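Local structure of putative phthiocerol dimycocerosate transporter LppX (Mycobacterium tuberculosis, 2BYO) at residues A[54-62]-A[74-85]; A[25-36]-A[120-131]. The protein probably carries phthiocerol dimycocerosates, lipids of the cell wall, from the cell membrane toward the outer membrane in a large hydrophobic cavity. All coordinates share one frame; numbering follows the deposited sequence.

Contact 1. Residues A[54-62]-A[74-85]; sequences LLGITSADV and VCTYNDEQGVPF. With ZN (zinc ion), chain C; OAA (oxaloacetate ion), chain L.
Ile-57, Val-62 and Phe-85 show how a beta hairpin can turn one face into an apolar layer while the other carries mostly polar groups, Ser-59, Asp-61 and Thr-76, with Val-74 among them. The hairpin pairs strands 57-65 and 70-77 within the U-shaped half-barrel, and 83-88 follows as the next strand of the sheet. The side chains of Ile-57 and Val-62 each cross that of Phe-85 at about a right angle, one at the CD1-CE1 side of the ring, the other at the CD2-CE2 side. Ile-57 CD1 lies 3.6 Å from Phe-85 CE1, and Val-62 CG2 is 3.8 Å from Phe-85 CD2. A chi1 of -64° sets CG1 of Ile-57 anti to the carbonyl carbon, and this branch carries CD1 to the ring; CG2, anti to the backbone N, packs 4.0 Å from Cys-75 CB. Ala-60 and Cys-75 continue this layer. Phe-85 also touches a bound alpha-linolenic acid, consistent with this layer facing the lipid-holding side.

Thr-58 and Ser-59 together oppose Thr-76, a beta bulge: Thr-58 N donates to Thr-76 O (3.0 Å), and Thr-76 N to Ser-59 O (2.9 Å). Here the hydroxyl OG1 of Thr-58 meets the methyl CG2 of Thr-76. At the strand end, Asn-78 N reaches Gly-56 O almost straight (172° at the hydrogen), while a water bridges Thr-58 OG1 and Asp-79 N. The edge of the Tyr-77 ring faces Leu-55 O in plane. Farther along, Asp-61 divides its carboxylate: OD1 makes a salt bridge to Arg-46, and OD2 binds a zinc ion at 2.0 Å, which His-42 and two waters also ligate.

Contact 2. Residues A[25-36]-A[120-131]; sequences LAEIRQSLDATK and GVTQLLSGVTNL. With HXA (docosa-4,7,10,13,16,19-hexaenoic acid), chain I.
The carbonyl oxygen of Ser-31 is gripped twice by Thr-35, whose backbone N and OG1 (2.8 Å from Ser-31 O) approach from opposite faces of its plane. This spends the hydroxyl of Thr-35 on the helix itself. The chi1 of -58° that places OG1 there sets CG2 anti to the backbone N, and the methyl packs against C7 of the bound docosahexaenoic acid. A polar residue thus presents an apolar group to the cavity.

Apolar side chains likewise dominate where helix 22-36 meets segment 120-131. Leu-125 is the hub: its CD1 meets Leu-32 CD1 tip to tip at 3.5 Å and lies 3.6 Å from CG of Arg-29, which slides past in the opposite direction. On the other branch, Leu-125 CD2 touches Leu-25 CD2 (3.6 Å), and Leu-125 CD2 is also 3.9 Å from C19 of the fatty acid. Toward the start of the segment, Ile-28 CD1 and Leu-131 CD2 reach toward each other at 3.7 Å, while Leu-25 crosses Leu-131 at about a right angle. At the other end, the extended Lys-36 passes the ligand carboxylate with CG and brings NZ near Gly-120 N, in a poorly ordered part of the chain. Val-121 N gives ligand O2 a weak hydrogen bond of 3.4 Å. Helix and loop are joined mainly by aliphatic contacts in this pocket wall, a surface chemically suited to a hydrocarbon chain.

Overall arrangement
The two contacts sit on opposite sides of one half-barrel: their centres lie 27 Å apart, on opposite sides of the chain's centre, and their nearest atoms are about 12 Å apart. Contact 1 is nested in the sequence loop that contact 2 closes, and both reach the same antiparallel sheet, contact 2 through 129-139, one of its two outermost strands. Each borders bound fatty acid, docosahexaenoic acid at contact 2 and alpha-linolenic acid about 4 Å from the side chain of Phe-85 at contact 1. Strand 40-49 relates to both: it pairs with 57-65, and its Val-43 lines the docosahexaenoic acid pocket, as do Thr-35 and Leu-125.

Contact 1. Residues A[54-62]-A[74-85]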
loop_
_atom_site.group_PDB
_atom_site.type_symbol
_atom_site.label_atom_id
_atom_site.label_comp_id
_atom_site.label_asym_id
_atom_site.label_seq_id
_atom_site.Cartn_x
_atom_site.Cartn_y
_atom_site.Cartn_z
ATOM N N LEU A 54 10.063 -2.010 5.036
ATOM C CA LEU A 54 9.819 -0.784 4.278
ATOM C C LEU A 54 11.019 0.154 4.338
ATOM O O LEU A 54 10.861 1.369 4.423
ATOM C CB LEU A 54 8.559 -0.079 4.789
ATOM C CG LEU A 54 7.270 -0.898 4.809
ATOM C CD1 LEU A 54 6.151 -0.037 5.355
ATOM C CD2 LEU A 54 6.926 -1.425 3.422
ATOM N N LEU A 55 12.217 -0.422 4.290
ATOM C CA LEU A 55 13.464 0.344 4.271
ATOM C C LEU A 55 13.664 1.224 5.514
ATOM O O LEU A 55 14.358 2.242 5.448
ATOM C CB LEU A 55 13.543 1.206 2.997
ATOM C CG LEU A 55 13.279 0.510 1.661
ATOM C CD1 LEU A 55 13.309 1.522 0.527
ATOM C CD2 LEU A 55 14.288 -0.583 1.422
ATOM N N GLY A 56 13.068 0.822 6.638
ATOM C CA GLY A 56 13.167 1.567 7.899
ATOM C C GLY A 56 12.067 2.598 8.131
ATOM O O GLY A 56 12.049 3.274 9.169
ATOM N N ILE A 57 11.164 2.735 7.162
ATOM C CA ILE A 57 9.998 3.595 7.302
ATOM C C ILE A 57 8.882 2.826 8.018
ATOM O O ILE A 57 8.637 1.660 7.706
ATOM C CB ILE A 57 9.493 4.081 5.931
ATOM C CG1 ILE A 57 10.559 4.953 5.264
ATOM C CG2 ILE A 57 8.158 4.852 6.083
ATOM C CD1 ILE A 57 10.189 5.400 3.876
ATOM N N THR A 58 8.238 3.478 8.990
ATOM C CA THR A 58 7.160 2.874 9.789
ATOM C C THR A 58 5.847 3.674 9.731
ATOM O O THR A 58 4.806 3.209 10.214
ATOM C CB THR A 58 7.582 2.717 11.272
ATOM O OG1 THR A 58 7.965 3.990 11.803
ATOM C CG2 THR A 58 8.754 1.760 11.406
ATOM N N SER A 59 5.896 4.860 9.131
ATOM C CA SER A 59 4.706 5.652 8.854
ATOM C C SER A 59 4.983 6.560 7.659
ATOM O O SER A 59 6.123 6.976 7.456
ATOM C CB SER A 59 4.329 6.493 10.083
ATOM O OG SER A 59 3.121 7.202 9.880
ATOM N N ALA A 60 3.963 6.847 6.850
ATOM C CA ALA A 60 4.107 7.858 5.797
ATOM C C ALA A 60 2.767 8.436 5.387
ATOM O O ALA A 60 1.745 7.763 5.464
ATOM C CB ALA A 60 4.823 7.279 4.574
ATOM N N ASP A 61 2.800 9.699 4.971
ATOM C CA ASP A 61 1.708 10.346 4.268
ATOM C C ASP A 61 2.318 10.964 3.033
ATOM O O ASP A 61 3.174 11.857 3.137
ATOM C CB ASP A 61 1.038 11.414 5.121
ATOM C CG ASP A 61 0.131 10.814 6.164
ATOM O OD1 ASP A 61 0.654 10.348 7.190
ATOM O OD2 ASP A 61 -1.095 10.789 5.943
ATOM N N VAL A 62 1.865 10.487 1.875
ATOM C CA VAL A 62 2.551 10.731 0.613
ATOM C C VAL A 62 1.561 11.048 -0.515
ATOM O O VAL A 62 0.574 10.347 -0.701
ATOM C CB VAL A 62 3.422 9.497 0.240
ATOM C CG1 VAL A 62 4.216 9.734 -1.037
ATOM C CG2 VAL A 62 4.396 9.181 1.376
ATOM N N VAL A 74 5.854 12.960 3.690
ATOM C CA VAL A 74 6.541 12.938 4.972
ATOM C C VAL A 74 6.464 11.518 5.518
ATOM O O VAL A 74 5.537 10.772 5.186
ATOM C CB VAL A 74 5.924 13.978 5.937
ATOM C CG1 VAL A 74 4.512 13.600 6.341
ATOM C CG2 VAL A 74 6.782 14.168 7.144
ATOM N N CYS A 75 7.455 11.136 6.316
ATOM C CA CYS A 75 7.505 9.790 6.866
ATOM C C CYS A 75 8.155 9.759 8.237
ATOM O O CYS A 75 8.743 10.740 8.690
ATOM C CB CYS A 75 8.243 8.840 5.910
ATOM S SG CYS A 75 10.014 9.043 5.784
ATOM N N THR A 76 8.008 8.619 8.888
ATOM C CA THR A 76 8.741 8.305 10.098
ATOM C C THR A 76 9.786 7.285 9.662
ATOM O O THR A 76 9.428 6.205 9.174
ATOM C CB THR A 76 7.813 7.729 11.191
ATOM O OG1 THR A 76 6.858 8.729 11.575
ATOM C CG2 THR A 76 8.609 7.305 12.423
ATOM N N TYR A 77 11.056 7.649 9.828
ATOM C CA TYR A 77 12.194 6.853 9.392
ATOM C C TYR A 77 13.161 6.673 10.558
ATOM O O TYR A 77 13.637 7.652 11.136
ATOM C CB TYR A 77 12.911 7.543 8.218
ATOM C CG TYR A 77 14.253 6.920 7.897
ATOM C CD1 TYR A 77 14.335 5.703 7.233
ATOM C CD2 TYR A 77 15.441 7.539 8.276
ATOM C CE1 TYR A 77 15.554 5.116 6.958
ATOM C CE2 TYR A 77 16.669 6.955 7.997
ATOM C CZ TYR A 77 16.712 5.743 7.341
ATOM O OH TYR A 77 17.920 5.160 7.064
ATOM N N ASN A 78 13.454 5.419 10.893
ATOM C CA ASN A 78 14.287 5.080 12.040
ATOM C C ASN A 78 13.870 5.828 13.310
ATOM O O ASN A 78 14.711 6.296 14.078
ATOM C CB ASN A 78 15.767 5.318 11.699
ATOM C CG ASN A 78 16.326 4.267 10.737
ATOM O OD1 ASN A 78 15.633 3.316 10.348
ATOM N ND2 ASN A 78 17.587 4.431 10.359
ATOM N N ASP A 79 12.557 5.929 13.503
ATOM C CA ASP A 79 11.920 6.587 14.651
ATOM C C ASP A 79 12.000 8.108 14.643
ATOM O O ASP A 79 11.554 8.745 15.588
ATOM C CB ASP A 79 12.434 6.039 15.986
ATOM C CG ASP A 79 11.956 4.638 16.256
ATOM O OD1 ASP A 79 10.766 4.345 15.987
ATOM O OD2 ASP A 79 12.770 3.827 16.746
ATOM N N GLU A 80 12.551 8.686 13.584
ATOM C CA GLU A 80 12.517 10.125 13.398
ATOM C C GLU A 80 11.239 10.455 12.642
ATOM O O GLU A 80 11.051 10.009 11.519
ATOM C CB GLU A 80 13.731 10.599 12.601
ATOM C CG GLU A 80 13.788 12.105 12.340
ATOM C CD GLU A 80 14.227 12.923 13.549
ATOM O OE1 GLU A 80 14.456 12.359 14.647
ATOM O OE2 GLU A 80 14.336 14.155 13.394
ATOM N N GLN A 81 10.382 11.255 13.259
ATOM C CA GLN A 81 9.167 11.740 12.634
ATOM C C GLN A 81 9.411 12.991 11.787
ATOM O O GLN A 81 10.472 13.635 11.887
ATOM C CB GLN A 81 8.125 12.010 13.712
ATOM C CG GLN A 81 7.752 10.759 14.483
ATOM C CD GLN A 81 6.605 10.970 15.443
ATOM O OE1 GLN A 81 6.809 11.077 16.649
ATOM N NE2 GLN A 81 5.391 11.002 14.923
ATOM N N GLY A 82 8.443 13.300 10.927
ATOM C CA GLY A 82 8.479 14.514 10.108
ATOM C C GLY A 82 9.617 14.546 9.101
ATOM O O GLY A 82 10.116 15.613 8.751
ATOM N N VAL A 83 10.040 13.363 8.653
ATOM C CA VAL A 83 11.153 13.219 7.707
ATOM C C VAL A 83 10.629 13.378 6.284
ATOM O O VAL A 83 9.813 12.575 5.829
ATOM C CB VAL A 83 11.812 11.830 7.854
ATOM C CG1 VAL A 83 12.846 11.595 6.769
ATOM C CG2 VAL A 83 12.423 11.691 9.231
ATOM N N PRO A 84 11.077 14.418 5.568
ATOM C CA PRO A 84 10.589 14.548 4.196
ATOM C C PRO A 84 10.948 13.327 3.340
ATOM O O PRO A 84 12.032 12.758 3.500
ATOM C CB PRO A 84 11.303 15.800 3.683
ATOM C CG PRO A 84 11.758 16.528 4.913
ATOM C CD PRO A 84 12.010 15.495 5.934
ATOM N N PHE A 85 10.038 12.962 2.439
ATOM C CA PHE A 85 10.106 11.711 1.677
ATOM C C PHE A 85 9.809 12.015 0.225
ATOM O O PHE A 85 8.891 12.771 -0.064
ATOM C CB PHE A 85 9.062 10.705 2.211
ATOM C CG PHE A 85 8.891 9.473 1.344
ATOM C CD1 PHE A 85 9.610 8.313 1.609
ATOM C CD2 PHE A 85 8.032 9.481 0.262
ATOM C CE1 PHE A 85 9.472 7.182 0.812
ATOM C CE2 PHE A 85 7.882 8.341 -0.550
ATOM C CZ PHE A 85 8.605 7.195 -0.269
HETATM ZN ZN ZN C . -2.131 12.140 4.800
HETATM O O1 OAA L . 8.950 16.425 0.778
HETATM O O2 OAA L . 10.397 16.847 -0.776
HETATM O O4 OAA L . 9.612 20.630 1.734
HETATM O O5 OAA L . 9.864 20.955 -0.412
HETATM O O3 OAA L . 12.347 19.730 1.331
HETATM C C1 OAA L . 9.960 17.060 0.378
HETATM C C2 OAA L . 10.668 18.034 1.303
HETATM C C3 OAA L . 11.207 19.292 0.626
HETATM C C4 OAA L . 10.170 20.350 0.648
HETATM O O HOH W 1 10.653 4.235 12.114
HETATM O O HOH W 2 -4.305 11.864 5.370
HETATM O O HOH W 3 -1.370 14.353 5.440
#

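Contact 2. Residues A[25-36]-A[120-131]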
loop_
_atom_site.group_PDB
_atom_site.type_symbol
_atom_site.label_atom_id
_atom_site.label_comp_id
_atom_site.label_asym_id
_atom_site.label_seq_id
_atom_site.Cartn_x
_atom_site.Cartn_y
_atom_site.Cartn_z
ATOM N N LEU A 25 -13.680 -12.141 -5.344
ATOM C CA LEU A 25 -12.510 -11.859 -6.158
ATOM C C LEU A 25 -12.813 -10.783 -7.199
ATOM O O LEU A 25 -11.980 -9.921 -7.464
ATOM C CB LEU A 25 -12.005 -13.128 -6.863
ATOM C CG LEU A 25 -10.620 -13.637 -6.464
ATOM C CD1 LEU A 25 -10.147 -14.615 -7.528
ATOM C CD2 LEU A 25 -9.607 -12.512 -6.280
ATOM N N ALA A 26 -14.001 -10.857 -7.792
ATOM C CA ALA A 26 -14.420 -9.901 -8.798
ATOM C C ALA A 26 -14.468 -8.499 -8.203
ATOM O O ALA A 26 -14.022 -7.541 -8.833
ATOM C CB ALA A 26 -15.774 -10.287 -9.363
ATOM N N GLU A 27 -15.010 -8.385 -6.991
ATOM C CA GLU A 27 -15.111 -7.102 -6.313
ATOM C C GLU A 27 -13.733 -6.542 -5.990
ATOM O O GLU A 27 -13.513 -5.342 -6.129
ATOM C CB GLU A 27 -15.957 -7.222 -5.044
ATOM C CG GLU A 27 -16.207 -5.909 -4.295
ATOM C CD GLU A 27 -17.058 -4.915 -5.078
ATOM O OE1 GLU A 27 -17.360 -3.834 -4.530
ATOM O OE2 GLU A 27 -17.434 -5.200 -6.230
ATOM N N ILE A 28 -12.800 -7.396 -5.568
ATOM C CA ILE A 28 -11.426 -6.927 -5.335
ATOM C C ILE A 28 -10.772 -6.467 -6.651
ATOM O O ILE A 28 -10.076 -5.449 -6.680
ATOM C CB ILE A 28 -10.541 -7.998 -4.671
ATOM C CG1 ILE A 28 -11.094 -8.371 -3.291
ATOM C CG2 ILE A 28 -9.096 -7.487 -4.543
ATOM C CD1 ILE A 28 -10.514 -9.646 -2.741
ATOM N N ARG A 29 -10.987 -7.205 -7.734
ATOM C CA ARG A 29 -10.456 -6.781 -9.034
ATOM C C ARG A 29 -11.011 -5.427 -9.477
ATOM O O ARG A 29 -10.288 -4.630 -10.066
ATOM C CB ARG A 29 -10.707 -7.814 -10.116
ATOM C CG ARG A 29 -9.678 -8.898 -10.147
ATOM C CD ARG A 29 -10.025 -9.922 -11.207
ATOM N NE ARG A 29 -8.888 -10.784 -11.537
ATOM C CZ ARG A 29 -8.806 -12.095 -11.285
ATOM N NH1 ARG A 29 -7.707 -12.756 -11.648
ATOM N NH2 ARG A 29 -9.799 -12.763 -10.690
ATOM N N GLN A 30 -12.280 -5.165 -9.186
ATOM C CA GLN A 30 -12.846 -3.839 -9.425
ATOM C C GLN A 30 -12.062 -2.731 -8.696
ATOM O O GLN A 30 -11.828 -1.672 -9.279
ATOM C CB GLN A 30 -14.317 -3.785 -9.024
ATOM C CG GLN A 30 -15.251 -4.589 -9.915
ATOM C CD GLN A 30 -15.714 -3.843 -11.171
ATOM O OE1 GLN A 30 -15.470 -2.650 -11.334
ATOM N NE2 GLN A 30 -16.398 -4.554 -12.055
ATOM N N SER A 31 -11.663 -2.958 -7.437
ATOM C CA SER A 31 -10.908 -1.926 -6.702
ATOM C C SER A 31 -9.487 -1.792 -7.208
ATOM O O SER A 31 -8.951 -0.690 -7.227
ATOM C CB SER A 31 -10.894 -2.141 -5.176
ATOM O OG SER A 31 -10.085 -3.242 -4.807
ATOM N N LEU A 32 -8.879 -2.904 -7.614
ATOM C CA LEU A 32 -7.517 -2.873 -8.152
ATOM C C LEU A 32 -7.489 -2.171 -9.504
ATOM O O LEU A 32 -6.573 -1.403 -9.782
ATOM C CB LEU A 32 -6.936 -4.286 -8.261
ATOM C CG LEU A 32 -6.700 -5.039 -6.942
ATOM C CD1 LEU A 32 -6.030 -6.369 -7.207
ATOM C CD2 LEU A 32 -5.858 -4.220 -5.970
ATOM N N ASP A 33 -8.498 -2.413 -10.336
ATOM C CA ASP A 33 -8.632 -1.692 -11.603
ATOM C C ASP A 33 -8.872 -0.196 -11.387
ATOM O O ASP A 33 -8.292 0.628 -12.086
ATOM C CB ASP A 33 -9.749 -2.285 -12.453
ATOM C CG ASP A 33 -9.390 -3.647 -13.017
ATOM O OD1 ASP A 33 -8.185 -3.991 -13.073
ATOM O OD2 ASP A 33 -10.314 -4.371 -13.415
ATOM N N ALA A 34 -9.698 0.158 -10.409
ATOM C CA ALA A 34 -9.891 1.567 -10.078
ATOM C C ALA A 34 -8.560 2.177 -9.639
ATOM O O ALA A 34 -8.202 3.263 -10.074
ATOM C CB ALA A 34 -10.951 1.733 -9.010
ATOM N N THR A 35 -7.809 1.448 -8.821
ATOM C CA THR A 35 -6.500 1.901 -8.367
ATOM C C THR A 35 -5.528 2.108 -9.532
ATOM O O THR A 35 -4.816 3.120 -9.588
ATOM C CB THR A 35 -5.904 0.919 -7.329
ATOM O OG1 THR A 35 -6.809 0.803 -6.226
ATOM C CG2 THR A 35 -4.572 1.400 -6.817
ATOM N N LYS A 36 -5.499 1.148 -10.453
ATOM C CA LYS A 36 -4.654 1.244 -11.637
ATOM C C LYS A 36 -4.961 2.466 -12.529
ATOM O O LYS A 36 -4.064 3.003 -13.181
ATOM C CB LYS A 36 -4.781 -0.024 -12.482
ATOM C CG LYS A 36 -3.937 -1.173 -12.011
ATOM C CD LYS A 36 -3.862 -2.265 -13.105
ATOM C CE LYS A 36 -2.998 -3.459 -12.675
ATOM N NZ LYS A 36 -2.838 -4.483 -13.775
ATOM N N GLY A 120 0.494 -4.861 -12.355
ATOM C CA GLY A 120 1.396 -4.308 -11.345
ATOM C C GLY A 120 0.977 -4.699 -9.939
ATOM O O GLY A 120 1.606 -5.553 -9.309
ATOM N N VAL A 121 -0.089 -4.069 -9.447
ATOM C CA VAL A 121 -0.648 -4.408 -8.133
ATOM C C VAL A 121 -1.599 -5.610 -8.194
ATOM O O VAL A 121 -2.040 -6.104 -7.148
ATOM C CB VAL A 121 -1.335 -3.193 -7.432
ATOM C CG1 VAL A 121 -0.319 -2.071 -7.208
ATOM C CG2 VAL A 121 -2.556 -2.683 -8.216
ATOM N N THR A 122 -1.913 -6.078 -9.407
ATOM C CA THR A 122 -2.508 -7.408 -9.579
ATOM C C THR A 122 -1.432 -8.444 -9.231
ATOM O O THR A 122 -0.682 -8.919 -10.091
ATOM C CB THR A 122 -3.130 -7.624 -11.005
ATOM O OG1 THR A 122 -4.503 -7.214 -10.988
ATOM C CG2 THR A 122 -3.080 -9.094 -11.470
ATOM N N GLN A 123 -1.337 -8.733 -7.934
ATOM C CA GLN A 123 -0.625 -9.905 -7.442
ATOM C C GLN A 123 -1.372 -11.102 -8.001
ATOM O O GLN A 123 -2.493 -10.938 -8.497
ATOM C CB GLN A 123 -0.653 -9.942 -5.910
ATOM C CG GLN A 123 -2.064 -9.931 -5.294
ATOM C CD GLN A 123 -2.044 -10.186 -3.800
ATOM O OE1 GLN A 123 -1.541 -9.371 -3.025
ATOM N NE2 GLN A 123 -2.592 -11.324 -3.388
ATOM N N LEU A 124 -0.797 -12.298 -7.930
ATOM C CA LEU A 124 -1.580 -13.472 -8.291
ATOM C C LEU A 124 -2.724 -13.570 -7.276
ATOM O O LEU A 124 -2.597 -14.182 -6.210
ATOM C CB LEU A 124 -0.733 -14.747 -8.381
ATOM C CG LEU A 124 0.288 -14.817 -9.538
ATOM C CD1 LEU A 124 0.552 -16.273 -9.940
ATOM C CD2 LEU A 124 -0.137 -14.010 -10.777
ATOM N N LEU A 125 -3.821 -12.895 -7.630
ATOM C CA LEU A 125 -5.054 -12.852 -6.848
ATOM C C LEU A 125 -5.674 -14.230 -6.736
ATOM O O LEU A 125 -6.339 -14.530 -5.755
ATOM C CB LEU A 125 -6.071 -11.890 -7.481
ATOM C CG LEU A 125 -6.187 -10.483 -6.902
ATOM C CD1 LEU A 125 -7.133 -9.675 -7.761
ATOM C CD2 LEU A 125 -6.680 -10.521 -5.462
ATOM N N SER A 126 -5.497 -15.054 -7.764
ATOM C CA SER A 126 -5.573 -16.493 -7.571
ATOM C C SER A 126 -4.301 -16.804 -6.799
ATOM O O SER A 126 -3.235 -16.289 -7.122
ATOM C CB SER A 126 -5.614 -17.248 -8.897
ATOM O OG SER A 126 -5.828 -18.634 -8.681
ATOM N N GLY A 127 -4.415 -17.628 -5.770
ATOM C CA GLY A 127 -3.362 -17.736 -4.769
ATOM C C GLY A 127 -3.933 -17.183 -3.489
ATOM O O GLY A 127 -3.704 -17.736 -2.418
ATOM N N VAL A 128 -4.686 -16.088 -3.604
ATOM C CA VAL A 128 -5.463 -15.589 -2.474
ATOM C C VAL A 128 -6.541 -16.627 -2.151
ATOM O O VAL A 128 -7.283 -17.067 -3.034
ATOM C CB VAL A 128 -6.111 -14.213 -2.746
ATOM C CG1 VAL A 128 -6.983 -13.779 -1.570
ATOM C CG2 VAL A 128 -5.041 -13.171 -3.010
ATOM N N THR A 129 -6.584 -17.036 -0.885
ATOM C CA THR A 129 -7.545 -18.028 -0.409
ATOM C C THR A 129 -8.425 -17.454 0.696
ATOM O O THR A 129 -8.159 -16.375 1.226
ATOM C CB THR A 129 -6.836 -19.286 0.111
ATOM O OG1 THR A 129 -5.827 -18.918 1.053
ATOM C CG2 THR A 129 -6.204 -20.043 -1.031
ATOM N N ASN A 130 -9.492 -18.179 1.004
ATOM C CA ASN A 130 -10.338 -17.897 2.153
ATOM C C ASN A 130 -10.867 -16.484 2.167
ATOM O O ASN A 130 -10.798 -15.800 3.190
ATOM C CB ASN A 130 -9.584 -18.199 3.461
ATOM C CG ASN A 130 -10.531 -18.404 4.657
ATOM O OD1 ASN A 130 -11.758 -18.453 4.500
ATOM N ND2 ASN A 130 -9.957 -18.537 5.849
ATOM N N LEU A 131 -11.379 -16.038 1.021
ATOM C CA LEU A 131 -11.999 -14.721 0.928
ATOM C C LEU A 131 -13.278 -14.721 1.745
ATOM O O LEU A 131 -14.079 -15.621 1.614
ATOM C CB LEU A 131 -12.297 -14.343 -0.531
ATOM C CG LEU A 131 -11.070 -14.019 -1.399
ATOM C CD1 LEU A 131 -11.501 -13.704 -2.828
ATOM C CD2 LEU A 131 -10.280 -12.856 -0.817
HETATM C C1 HXA I . -0.134 0.148 -11.336
HETATM O O1 HXA I . 0.442 0.023 -12.444
HETATM O O2 HXA I . -0.327 -0.811 -10.556
HETATM C C2 HXA I . -0.625 1.527 -10.942
HETATM C C3 HXA I . -0.321 1.837 -9.473
HETATM C C4 HXA I . -0.081 3.336 -9.253
HETATM C C5 HXA I . -1.174 4.014 -8.423
HETATM C C6 HXA I . -0.698 4.403 -7.019
HETATM C C7 HXA I . -1.430 3.639 -5.925
HETATM C C8 HXA I . -0.544 3.445 -4.700
HETATM C C9 HXA I . -1.295 2.699 -3.595
HETATM C C10 HXA I . -0.821 1.256 -3.406
HETATM C C11 HXA I . -1.660 0.235 -4.180
HETATM C C12 HXA I . -2.599 -0.570 -3.279
HETATM C C13 HXA I . -1.929 -1.812 -2.680
HETATM C C14 HXA I . -2.370 -3.121 -3.346
HETATM C C15 HXA I . -3.056 -4.065 -2.357
HETATM C C16 HXA I . -3.362 -5.407 -3.016
HETATM C C17 HXA I . -4.447 -6.182 -2.276
HETATM C C18 HXA I . -4.274 -7.689 -2.490
HETATM C C19 HXA I . -5.571 -8.471 -2.292
HETATM C C20 HXA I . -5.813 -8.791 -0.820
HETATM C C21 HXA I . -7.083 -9.619 -0.629
HETATM C C22 HXA I . -7.665 -9.518 0.770
#